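Local coordinates for cellulosomal scaffoldin adaptor protein B (Acetivibrio cellulolyticus, PDB 3BWZ), which serves as a scaffoldin of the cellulosome, this chain being a type II cohesin module, the kind of domain that typically binds a type II dockerin, at residues Lys13-Val18 against Val164-Met169; Ala46-Val51 against Phe118-Glu123; Ile7-Asp12 against Ser126-Glu131; Ser25-Asn30 against Thr110-Val115. One frame throughout, in Å; residues are numbered along the deposited sequence.

Interaction 1. Residues Lys13-Val18 against Val164-Met169; sequences KTTASV and VINLDM. With EDO (1,2-ethanediol), chain F.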
# COMPACT_ATOMS: atom_id res chain seq x y z
N LYS A 13 -2.64 -14.07 4.22
CA LYS A 13 -3.37 -15.27 3.88
C LYS A 13 -3.23 -15.54 2.36
O LYS A 13 -3.17 -14.61 1.57
CB LYS A 13 -4.85 -15.08 4.22
CG LYS A 13 -5.14 -14.97 5.68
CD LYS A 13 -6.59 -14.62 5.95
CE LYS A 13 -6.86 -14.52 7.46
NZ LYS A 13 -8.24 -14.17 7.82
N THR A 14 -3.15 -16.81 2.00
CA THR A 14 -3.23 -17.25 0.61
C THR A 14 -4.62 -17.62 0.19
O THR A 14 -4.98 -17.55 -1.01
CB THR A 14 -2.23 -18.46 0.30
OG1 THR A 14 -2.56 -19.61 1.12
CG2 THR A 14 -0.79 -18.06 0.48
N THR A 15 -5.36 -18.08 1.17
CA THR A 15 -6.72 -18.54 0.99
C THR A 15 -7.54 -17.90 2.10
O THR A 15 -7.04 -17.73 3.21
CB THR A 15 -6.70 -20.03 0.93
OG1 THR A 15 -5.82 -20.43 -0.13
CG2 THR A 15 -8.03 -20.49 0.60
N ALA A 16 -8.78 -17.53 1.80
CA ALA A 16 -9.62 -16.87 2.79
C ALA A 16 -11.08 -17.11 2.40
O ALA A 16 -11.48 -16.90 1.27
CB ALA A 16 -9.32 -15.37 2.82
N SER A 17 -11.86 -17.52 3.39
CA SER A 17 -13.28 -17.77 3.18
C SER A 17 -14.07 -16.46 3.14
O SER A 17 -13.60 -15.41 3.57
CB SER A 17 -13.83 -18.65 4.29
OG SER A 17 -13.12 -19.87 4.32
N VAL A 18 -15.29 -16.54 2.63
CA VAL A 18 -16.19 -15.40 2.65
C VAL A 18 -16.26 -14.85 4.08
O VAL A 18 -16.34 -15.60 5.06
CB VAL A 18 -17.57 -15.79 2.15
CG1 VAL A 18 -18.51 -14.62 2.26
CG2 VAL A 18 -17.47 -16.27 0.69
N VAL A 164 -2.23 -12.10 -4.89
CA VAL A 164 -3.40 -12.87 -5.33
C VAL A 164 -3.98 -13.63 -4.15
O VAL A 164 -3.25 -14.33 -3.43
CB VAL A 164 -3.07 -13.82 -6.48
CG1 VAL A 164 -4.30 -14.64 -6.88
CG2 VAL A 164 -2.55 -13.00 -7.66
N ILE A 165 -5.28 -13.49 -3.94
CA ILE A 165 -5.99 -14.24 -2.92
C ILE A 165 -6.84 -15.31 -3.59
O ILE A 165 -7.42 -15.08 -4.65
CB ILE A 165 -6.88 -13.30 -2.03
CG1 ILE A 165 -7.40 -14.03 -0.77
CG2 ILE A 165 -7.99 -12.63 -2.83
CD1 ILE A 165 -6.33 -14.46 0.21
N ASN A 166 -6.92 -16.47 -2.95
CA ASN A 166 -7.85 -17.52 -3.36
C ASN A 166 -7.56 -18.11 -4.73
O ASN A 166 -8.49 -18.52 -5.42
CB ASN A 166 -9.30 -17.05 -3.21
CG ASN A 166 -9.73 -17.07 -1.76
OD1 ASN A 166 -9.27 -17.91 -1.00
ND2 ASN A 166 -10.63 -16.17 -1.37
N LEU A 167 -6.28 -18.24 -5.09
CA LEU A 167 -5.91 -19.13 -6.18
C LEU A 167 -6.44 -20.52 -5.88
O LEU A 167 -7.08 -21.15 -6.71
CB LEU A 167 -4.38 -19.11 -6.40
CG LEU A 167 -3.74 -19.59 -7.69
CD1 LEU A 167 -3.83 -21.07 -7.83
CD2 LEU A 167 -4.24 -18.80 -8.90
N ASP A 168 -6.13 -21.02 -4.68
CA ASP A 168 -6.78 -22.19 -4.10
C ASP A 168 -7.87 -21.70 -3.15
O ASP A 168 -7.67 -20.71 -2.44
CB ASP A 168 -5.79 -23.02 -3.32
CG ASP A 168 -4.67 -23.50 -4.19
OD1 ASP A 168 -4.86 -24.18 -5.20
OD2 ASP A 168 -3.50 -23.09 -3.90
N MET A 169 -9.01 -22.39 -3.16
CA MET A 169 -10.17 -22.04 -2.36
C MET A 169 -10.68 -23.24 -1.59
O MET A 169 -10.60 -24.37 -2.08
CB MET A 169 -11.27 -21.54 -3.28
CG MET A 169 -11.03 -20.11 -3.70
SD MET A 169 -12.10 -19.57 -5.02
CE MET A 169 -11.29 -20.38 -6.40
C1 EDO F . 0.15 -20.69 3.17
O1 EDO F . -1.10 -20.04 3.41
C2 EDO F . 0.47 -21.69 4.27
O2 EDO F . 0.80 -21.10 5.52
O HOH W 1 -1.75 -14.72 -1.03
O HOH W 2 -4.31 -19.90 -2.65
O HOH W 3 -3.79 -17.16 -3.64

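Interaction 2. Residues Ala46-Val51 against Phe118-Glu123; sequences AVLQPV and FKVLKE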
# COMPACT_ATOMS: atom_id res chain seq x y z
N ALA A 46 -16.21 -6.12 -6.47
CA ALA A 46 -17.21 -7.19 -6.32
C ALA A 46 -16.72 -8.28 -5.37
O ALA A 46 -17.52 -9.05 -4.85
CB ALA A 46 -17.57 -7.82 -7.68
N VAL A 47 -15.41 -8.38 -5.20
CA VAL A 47 -14.81 -9.50 -4.48
C VAL A 47 -14.29 -9.11 -3.10
O VAL A 47 -14.43 -9.89 -2.17
CB VAL A 47 -13.71 -10.15 -5.33
CG1 VAL A 47 -13.07 -11.34 -4.59
CG2 VAL A 47 -14.27 -10.62 -6.67
N LEU A 48 -13.68 -7.93 -3.00
CA LEU A 48 -13.04 -7.48 -1.77
C LEU A 48 -13.55 -6.09 -1.41
O LEU A 48 -13.81 -5.28 -2.31
CB LEU A 48 -11.52 -7.39 -1.94
CG LEU A 48 -10.79 -8.69 -2.28
CD1 LEU A 48 -9.30 -8.39 -2.45
CD2 LEU A 48 -11.03 -9.80 -1.25
N GLN A 49 -13.61 -5.81 -0.12
CA GLN A 49 -14.01 -4.48 0.37
C GLN A 49 -13.00 -3.98 1.39
O GLN A 49 -12.78 -4.64 2.39
CB GLN A 49 -15.36 -4.55 1.05
CG GLN A 49 -15.81 -3.22 1.64
CD GLN A 49 -17.13 -3.28 2.37
OE1 GLN A 49 -17.94 -2.32 2.32
NE2 GLN A 49 -17.36 -4.36 3.02
N PRO A 50 -12.39 -2.80 1.17
CA PRO A 50 -11.41 -2.31 2.14
C PRO A 50 -12.11 -1.84 3.41
O PRO A 50 -13.13 -1.12 3.36
CB PRO A 50 -10.72 -1.16 1.39
CG PRO A 50 -11.73 -0.68 0.42
CD PRO A 50 -12.51 -1.89 0.01
N VAL A 51 -11.55 -2.23 4.55
CA VAL A 51 -12.07 -1.94 5.87
C VAL A 51 -10.92 -1.50 6.77
O VAL A 51 -9.78 -1.92 6.59
CB VAL A 51 -12.79 -3.15 6.50
CG1 VAL A 51 -14.02 -3.51 5.66
CG2 VAL A 51 -11.85 -4.34 6.68
N PHE A 118 -8.88 -6.07 3.78
CA PHE A 118 -9.99 -6.35 2.88
C PHE A 118 -10.88 -7.43 3.43
O PHE A 118 -10.41 -8.51 3.80
CB PHE A 118 -9.51 -6.79 1.49
CG PHE A 118 -8.80 -5.74 0.71
CD1 PHE A 118 -7.41 -5.66 0.71
CD2 PHE A 118 -9.50 -4.85 -0.07
CE1 PHE A 118 -6.77 -4.69 -0.03
CE2 PHE A 118 -8.86 -3.89 -0.82
CZ PHE A 118 -7.50 -3.82 -0.80
N LYS A 119 -12.18 -7.16 3.46
CA LYS A 119 -13.18 -8.18 3.74
C LYS A 119 -13.49 -8.94 2.46
O LYS A 119 -13.72 -8.33 1.41
CB LYS A 119 -14.43 -7.50 4.30
CG LYS A 119 -15.66 -8.32 4.68
CD LYS A 119 -16.94 -7.41 4.75
CE LYS A 119 -16.80 -6.19 5.67
NZ LYS A 119 -17.98 -5.24 5.56
N VAL A 120 -13.52 -10.27 2.55
CA VAL A 120 -13.81 -11.11 1.40
C VAL A 120 -15.32 -11.21 1.21
O VAL A 120 -16.03 -11.80 2.04
CB VAL A 120 -13.19 -12.52 1.57
CG1 VAL A 120 -13.55 -13.40 0.39
CG2 VAL A 120 -11.66 -12.40 1.76
N LEU A 121 -15.80 -10.63 0.12
CA LEU A 121 -17.23 -10.65 -0.21
C LEU A 121 -17.63 -11.94 -0.94
O LEU A 121 -18.74 -12.45 -0.74
CB LEU A 121 -17.60 -9.47 -1.09
CG LEU A 121 -17.25 -8.09 -0.53
CD1 LEU A 121 -17.69 -6.97 -1.50
CD2 LEU A 121 -17.84 -7.88 0.87
N LYS A 122 -16.74 -12.40 -1.82
CA LYS A 122 -16.98 -13.55 -2.69
C LYS A 122 -15.74 -14.41 -2.73
O LYS A 122 -14.63 -13.89 -2.73
CB LYS A 122 -17.31 -13.10 -4.13
CG LYS A 122 -18.48 -12.18 -4.24
CD LYS A 122 -18.83 -11.88 -5.70
CE LYS A 122 -19.46 -13.05 -6.42
NZ LYS A 122 -20.75 -13.46 -5.81
N GLU A 123 -15.95 -15.72 -2.78
CA GLU A 123 -14.88 -16.67 -2.87
C GLU A 123 -14.49 -16.90 -4.32
O GLU A 123 -15.08 -17.71 -5.02
CB GLU A 123 -15.33 -17.96 -2.19
CG GLU A 123 -14.24 -18.98 -1.95
CD GLU A 123 -13.31 -18.62 -0.85
OE1 GLU A 123 -12.36 -19.38 -0.61
OE2 GLU A 123 -13.51 -17.57 -0.20

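Interaction 3. Residues Ile7-Asp12 against Ser126-Glu131; sequences IEIVLD and SSISFE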
# COMPACT_ATOMS: atom_id res chain seq x y z
N ILE A 7 9.40 -2.75 -3.51
CA ILE A 7 8.14 -2.55 -2.80
C ILE A 7 7.25 -3.71 -3.22
O ILE A 7 7.26 -4.12 -4.39
CB ILE A 7 7.52 -1.18 -3.11
CG1 ILE A 7 6.24 -0.96 -2.28
CG2 ILE A 7 7.29 -0.96 -4.60
CD1 ILE A 7 5.74 0.49 -2.31
N GLU A 8 6.49 -4.25 -2.27
CA GLU A 8 5.68 -5.44 -2.48
C GLU A 8 4.38 -5.33 -1.74
O GLU A 8 4.33 -4.83 -0.61
CB GLU A 8 6.43 -6.69 -1.98
CG GLU A 8 5.70 -8.01 -2.27
CD GLU A 8 6.49 -9.27 -1.94
OE1 GLU A 8 7.61 -9.16 -1.44
OE2 GLU A 8 5.96 -10.37 -2.19
N ILE A 9 3.33 -5.88 -2.32
CA ILE A 9 2.07 -6.09 -1.62
C ILE A 9 2.07 -7.53 -1.09
O ILE A 9 2.10 -8.46 -1.86
CB ILE A 9 0.85 -5.86 -2.51
CG1 ILE A 9 0.91 -4.51 -3.20
CG2 ILE A 9 -0.44 -6.06 -1.73
CD1 ILE A 9 -0.21 -4.27 -4.24
N VAL A 10 2.06 -7.66 0.23
CA VAL A 10 2.20 -8.92 0.93
C VAL A 10 0.91 -9.23 1.67
O VAL A 10 0.48 -8.43 2.47
CB VAL A 10 3.43 -8.86 1.93
CG1 VAL A 10 3.59 -10.16 2.71
CG2 VAL A 10 4.71 -8.53 1.16
N LEU A 11 0.31 -10.39 1.44
CA LEU A 11 -0.89 -10.79 2.17
C LEU A 11 -0.57 -11.72 3.32
O LEU A 11 0.34 -12.54 3.25
CB LEU A 11 -1.88 -11.50 1.25
CG LEU A 11 -2.21 -10.76 -0.03
CD1 LEU A 11 -3.30 -11.51 -0.81
CD2 LEU A 11 -2.59 -9.33 0.21
N ASP A 12 -1.36 -11.64 4.39
CA ASP A 12 -1.21 -12.57 5.49
C ASP A 12 -1.82 -13.94 5.24
O ASP A 12 -1.59 -14.86 6.02
CB ASP A 12 -1.73 -11.98 6.80
CG ASP A 12 -3.24 -11.77 6.81
OD1 ASP A 12 -3.84 -11.55 5.76
OD2 ASP A 12 -3.78 -11.78 7.95
N SER A 126 -8.64 -13.54 -6.99
CA SER A 126 -8.67 -12.11 -7.24
C SER A 126 -7.33 -11.47 -6.87
O SER A 126 -6.63 -11.92 -5.97
CB SER A 126 -9.80 -11.51 -6.40
OG SER A 126 -10.18 -10.21 -6.83
N SER A 127 -7.02 -10.39 -7.54
CA SER A 127 -5.74 -9.70 -7.42
C SER A 127 -5.86 -8.36 -6.73
O SER A 127 -6.82 -7.61 -6.97
CB SER A 127 -5.17 -9.45 -8.80
OG SER A 127 -4.86 -10.68 -9.40
N ILE A 128 -4.86 -8.03 -5.92
CA ILE A 128 -4.67 -6.71 -5.36
C ILE A 128 -3.39 -6.20 -6.01
O ILE A 128 -2.32 -6.78 -5.84
CB ILE A 128 -4.56 -6.75 -3.80
CG1 ILE A 128 -5.84 -7.34 -3.19
CG2 ILE A 128 -4.30 -5.36 -3.24
CD1 ILE A 128 -5.61 -7.89 -1.78
N SER A 129 -3.49 -5.11 -6.76
CA SER A 129 -2.40 -4.65 -7.59
C SER A 129 -2.04 -3.20 -7.29
O SER A 129 -2.79 -2.48 -6.63
CB SER A 129 -2.74 -4.71 -9.06
OG SER A 129 -3.95 -4.12 -9.34
N PHE A 130 -0.88 -2.79 -7.80
CA PHE A 130 -0.60 -1.37 -8.01
C PHE A 130 -0.76 -1.14 -9.49
O PHE A 130 -0.39 -2.00 -10.29
CB PHE A 130 0.82 -1.00 -7.66
CG PHE A 130 1.16 -1.07 -6.21
CD1 PHE A 130 2.31 -1.71 -5.78
CD2 PHE A 130 0.41 -0.37 -5.28
CE1 PHE A 130 2.68 -1.72 -4.47
CE2 PHE A 130 0.77 -0.38 -3.94
CZ PHE A 130 1.93 -1.06 -3.54
N GLU A 131 -1.28 0.01 -9.89
CA GLU A 131 -1.57 0.30 -11.31
C GLU A 131 -1.19 1.74 -11.66
O GLU A 131 -1.46 2.64 -10.87
CB GLU A 131 -3.06 0.09 -11.60
CG GLU A 131 -3.47 -1.39 -11.62
CD GLU A 131 -4.73 -1.66 -12.45
OE1 GLU A 131 -4.82 -2.75 -13.06
OE2 GLU A 131 -5.63 -0.79 -12.50

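Interaction 4. Residues Ser25-Asn30 against Thr110-Val115; sequences SINIKN and TGTVAV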
# COMPACT_ATOMS: atom_id res chain seq x y z
N SER A 25 -0.16 -5.92 3.50
CA SER A 25 0.91 -5.08 3.99
C SER A 25 1.75 -4.61 2.83
O SER A 25 2.18 -5.39 1.98
CB SER A 25 1.80 -5.87 4.96
OG SER A 25 1.06 -6.23 6.11
N ILE A 26 1.98 -3.30 2.76
CA ILE A 26 2.78 -2.69 1.72
C ILE A 26 4.19 -2.53 2.26
O ILE A 26 4.44 -1.69 3.12
CB ILE A 26 2.23 -1.34 1.25
CG1 ILE A 26 0.78 -1.45 0.75
CG2 ILE A 26 3.14 -0.79 0.16
CD1 ILE A 26 0.07 -0.18 0.69
N ASN A 27 5.09 -3.39 1.80
CA ASN A 27 6.41 -3.55 2.39
C ASN A 27 7.48 -3.07 1.44
O ASN A 27 7.53 -3.49 0.28
CB ASN A 27 6.69 -5.01 2.76
CG ASN A 27 5.80 -5.51 3.86
OD1 ASN A 27 5.08 -4.75 4.48
ND2 ASN A 27 5.84 -6.81 4.10
N ILE A 28 8.37 -2.23 1.95
CA ILE A 28 9.56 -1.81 1.22
C ILE A 28 10.79 -2.48 1.79
O ILE A 28 10.83 -2.79 2.98
CB ILE A 28 9.73 -0.27 1.16
CG1 ILE A 28 10.02 0.35 2.54
CG2 ILE A 28 8.52 0.39 0.52
CD1 ILE A 28 10.43 1.83 2.48
N LYS A 29 11.78 -2.68 0.94
CA LYS A 29 13.07 -3.21 1.31
C LYS A 29 14.17 -2.40 0.65
O LYS A 29 14.19 -2.24 -0.57
CB LYS A 29 13.20 -4.66 0.86
CG LYS A 29 14.43 -5.36 1.30
CD LYS A 29 14.40 -6.83 0.94
CE LYS A 29 15.09 -7.18 -0.37
NZ LYS A 29 14.42 -6.59 -1.57
N ASN A 30 15.11 -1.93 1.47
CA ASN A 30 16.33 -1.30 0.98
C ASN A 30 16.07 -0.14 0.06
O ASN A 30 16.73 0.00 -0.96
CB ASN A 30 17.25 -2.33 0.32
CG ASN A 30 17.63 -3.44 1.26
OD1 ASN A 30 17.91 -3.20 2.43
ND2 ASN A 30 17.61 -4.66 0.76
N THR A 110 13.50 0.00 5.21
CA THR A 110 12.86 -1.31 5.16
C THR A 110 11.75 -1.33 6.18
O THR A 110 11.98 -1.06 7.36
CB THR A 110 13.87 -2.43 5.45
OG1 THR A 110 14.84 -2.43 4.40
CG2 THR A 110 13.20 -3.79 5.51
N GLY A 111 10.54 -1.66 5.74
CA GLY A 111 9.41 -1.79 6.66
C GLY A 111 8.10 -1.74 5.95
O GLY A 111 8.04 -1.73 4.72
N THR A 112 7.02 -1.73 6.73
CA THR A 112 5.67 -1.71 6.19
C THR A 112 5.19 -0.27 6.20
O THR A 112 5.08 0.34 7.27
CB THR A 112 4.74 -2.61 7.03
OG1 THR A 112 5.26 -3.95 7.02
CG2 THR A 112 3.30 -2.58 6.53
N VAL A 113 4.93 0.29 5.03
CA VAL A 113 4.54 1.67 4.95
C VAL A 113 3.08 1.89 5.32
O VAL A 113 2.74 2.98 5.76
CB VAL A 113 4.86 2.29 3.57
CG1 VAL A 113 6.34 2.25 3.29
CG2 VAL A 113 4.12 1.68 2.46
N ALA A 114 2.24 0.90 5.08
CA ALA A 114 0.81 1.02 5.27
C ALA A 114 0.22 -0.37 5.18
O ALA A 114 0.83 -1.27 4.60
CB ALA A 114 0.21 1.93 4.16
N VAL A 115 -0.99 -0.50 5.71
CA VAL A 115 -1.73 -1.74 5.67
C VAL A 115 -3.14 -1.44 5.16
O VAL A 115 -3.78 -0.48 5.59
CB VAL A 115 -1.80 -2.33 7.08
CG1 VAL A 115 -2.68 -3.51 7.18
CG2 VAL A 115 -0.41 -2.69 7.56
O HOH W 4 16.83 -4.24 4.67

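Interaction 1. Residues Lys13-Val18 against Val164-Met169
Its first torsion (chi1 -76°) turns the carboxamide of Asn-166 back beside its own backbone N, where both polar ends meet the backbone of Ala-16; in Thr-15 the conformer described (chi1 -57°) likewise sets OG1 beside N, within range of Asp-168. The two segments meet at one end of the cohesin beta-sandwich, where the loop following strand 6-11 packs on the chain as it leaves the closing strand 158-165. Thr-15 OG1 donates to Asp-168 O at 3.0 Å, arriving from above the carbonyl plane. One step back, Asn-166 N binds Thr-14 O (2.9 Å), and two waters, held by the N-H groups of Leu-167 and Asp-168, also lie close to that oxygen. A further water joins Lys-13 O to Val-164 O. Beneath the polar layer, Ile-165 pushes CD1 against Lys-13 O (3.4 Å) and the methyl of Ala-16, on a patch shared with Val-22. Away from the contact, Thr-14 OG1 shares a hydrogen bond with an ethanediol, probably from the crystallisation liquor. The two amide bonds of Asn-166 imitate the edge of a strand and fix the rotation of the group. Asn-166 OD1 accepts the N-H of Ala-16 at 2.9 Å, the donor lying somewhat out of the carbonyl plane, while Asn-166 ND2 donates a hydrogen bond to Ala-16 O at 2.9 Å, in its amide plane and onto a lone pair.

Interaction 2. Residues Ala46-Val51 against Phe118-Glu123
Phe-118 packs against Leu-48 and Pro-50 where the short strand 48-51 runs antiparallel along the end of strand 111-120, at the margin of the cohesin beta-sandwich. From CB, which lies 4.0 Å from Leu-48 CB, the side chain turns inward across that of Leu-48 at about a right angle. Its CG comes under Leu-48 CD1, which covers one face of the ring. Next, CD2 reaches Leu-48 CB at 3.7 Å, and CE2 meets Pro-50 CB at 4.0 Å. Ile-128 packs near CD1 from the same side of the ring as Leu-48 CD1, and Tyr-43 meets the ring as well. Leu-48 spends its other branch on Val-120, CD2 against CG2, the two side chains lying side by side on the inward face. The backbones are joined at the hydrogen-bonded pair Gln-49 and Lys-119, which exchange two N-H...O bonds; Lys-119 O also receives a CA-H contact from Leu-48. On the other face, Gln-49 and Lys-119 lie alongside each other, the lysine (in the conformer described) bent near its end. Past the last bridge, two successive N-H groups converge on one carbonyl: Leu-121 N donates to Val-47 O at 2.8 Å, and Lys-122 N adds a weak bond to Val-47 O at 3.4 Å.

Interaction 3. Residues Ile7-Asp12 against Ser126-Glu131
Ile-9 and Phe-130 meet face to methyl in the interior of the molecule, and Ile-128 completes the trio that buries most of this contact. The strands 6-11 and 126-130 run nearly antiparallel, 158° between their directions, but their axes stay 8.3 Å apart. No hydrogen bond links them, and the gap is filled by side chains that each strand turns toward the other. Ile-9 has the most surface buried. With chi1 at -52° its CG1 branch lies beside the backbone N, and the extended arm carries CD1 over the middle of the Phe-130 ring, 3.7 Å from the centroid and only 5° off the normal, a CH-pi contact. Its CG1 follows over the same face, 3.5 Å from Phe-130 CE1. That same CD1 also touches the backbone of the opposing strand, 3.6 Å from Ile-128 O, so the methyl is wedged between ring and main chain. The second branch of Ile-9 turns to Ile-128, CG2 to CG2 at 4.2 Å. Ile-128 stretches its other arm toward the loop end of strand 6-11, where CD1 meets Leu-11 CD2 at 3.9 Å. At the far end Ile-7 CG1 approaches the ring obliquely, and Met-41 packs on both Phe-130 and Ile-128. Strand 158-165 pairs with both strands, which face each other across the apolar interior characteristic of the cohesin jelly-roll beta-sandwich.

Interaction 4. Residues Ser25-Asn30 against Thr110-Val115
Thr-110 OG1 is gripped from two directions: Asn-30 N donates to it at 3.0 Å in a nearly straight bond (173°), and a water 2.7 Å from Thr-110 OG1 ties it to Asn-30 OD1. Through ND2 the same asparagine also binds Thr-4 O. From this end the strands 21-29 and 111-120 of the cohesin beta-sandwich run antiparallel, first through the hydrogen-bonded pair Ile-28 and Gly-111. Gly-111 adopts backbone angles at which a CB would collide with the preceding carbonyl oxygen. Further on, Val-113 is an extra residue in strand 111-120, a beta bulge: Asn-27 lies opposite Thr-112, yet Ser-25 lies opposite Val-115. Ile-26 O takes the N-H of Val-113 at 2.8 Å, and Ile-26 N bonds to Ala-114 O at 3.0 Å. At the bulge the Val-113 methyls reach the isoleucines: CG2 presses on Ile-26 CG2 at 3.5 Å and CG1 crosses to Ile-28 CG2 at 4.0 Å, in the conformers described. On the outer face Asn-27 and Thr-112 lie side by side. There Thr-112 OG1 donates to Asn-27 OD1 at 2.7 Å, from 47° above the carbonyl plane rather than along a lone pair.

In the fold
From the N terminus, strand 6-11 enters interaction 3, which closes a loop when the chain returns at 126-131. The loop that follows that strand enters interaction 1, completed only at 164-169, so interactions 1 and 3 cross; their partner segments are bonded directly, Ile-165 to Ser-126. Interaction 4 (25-30 with 110-115) and interaction 2 (46-51 with 118-123) both lie within the spans of 1 and 3; their segments alternate, so they cross, and both use strand 111-120. Interaction 4 joins strand 21-29, the neighbour of 6-11, to strand 111-120, interaction 2 adds a short edge strand, interaction 3 packs the interior, and interaction 1 closes the end next to interaction 2.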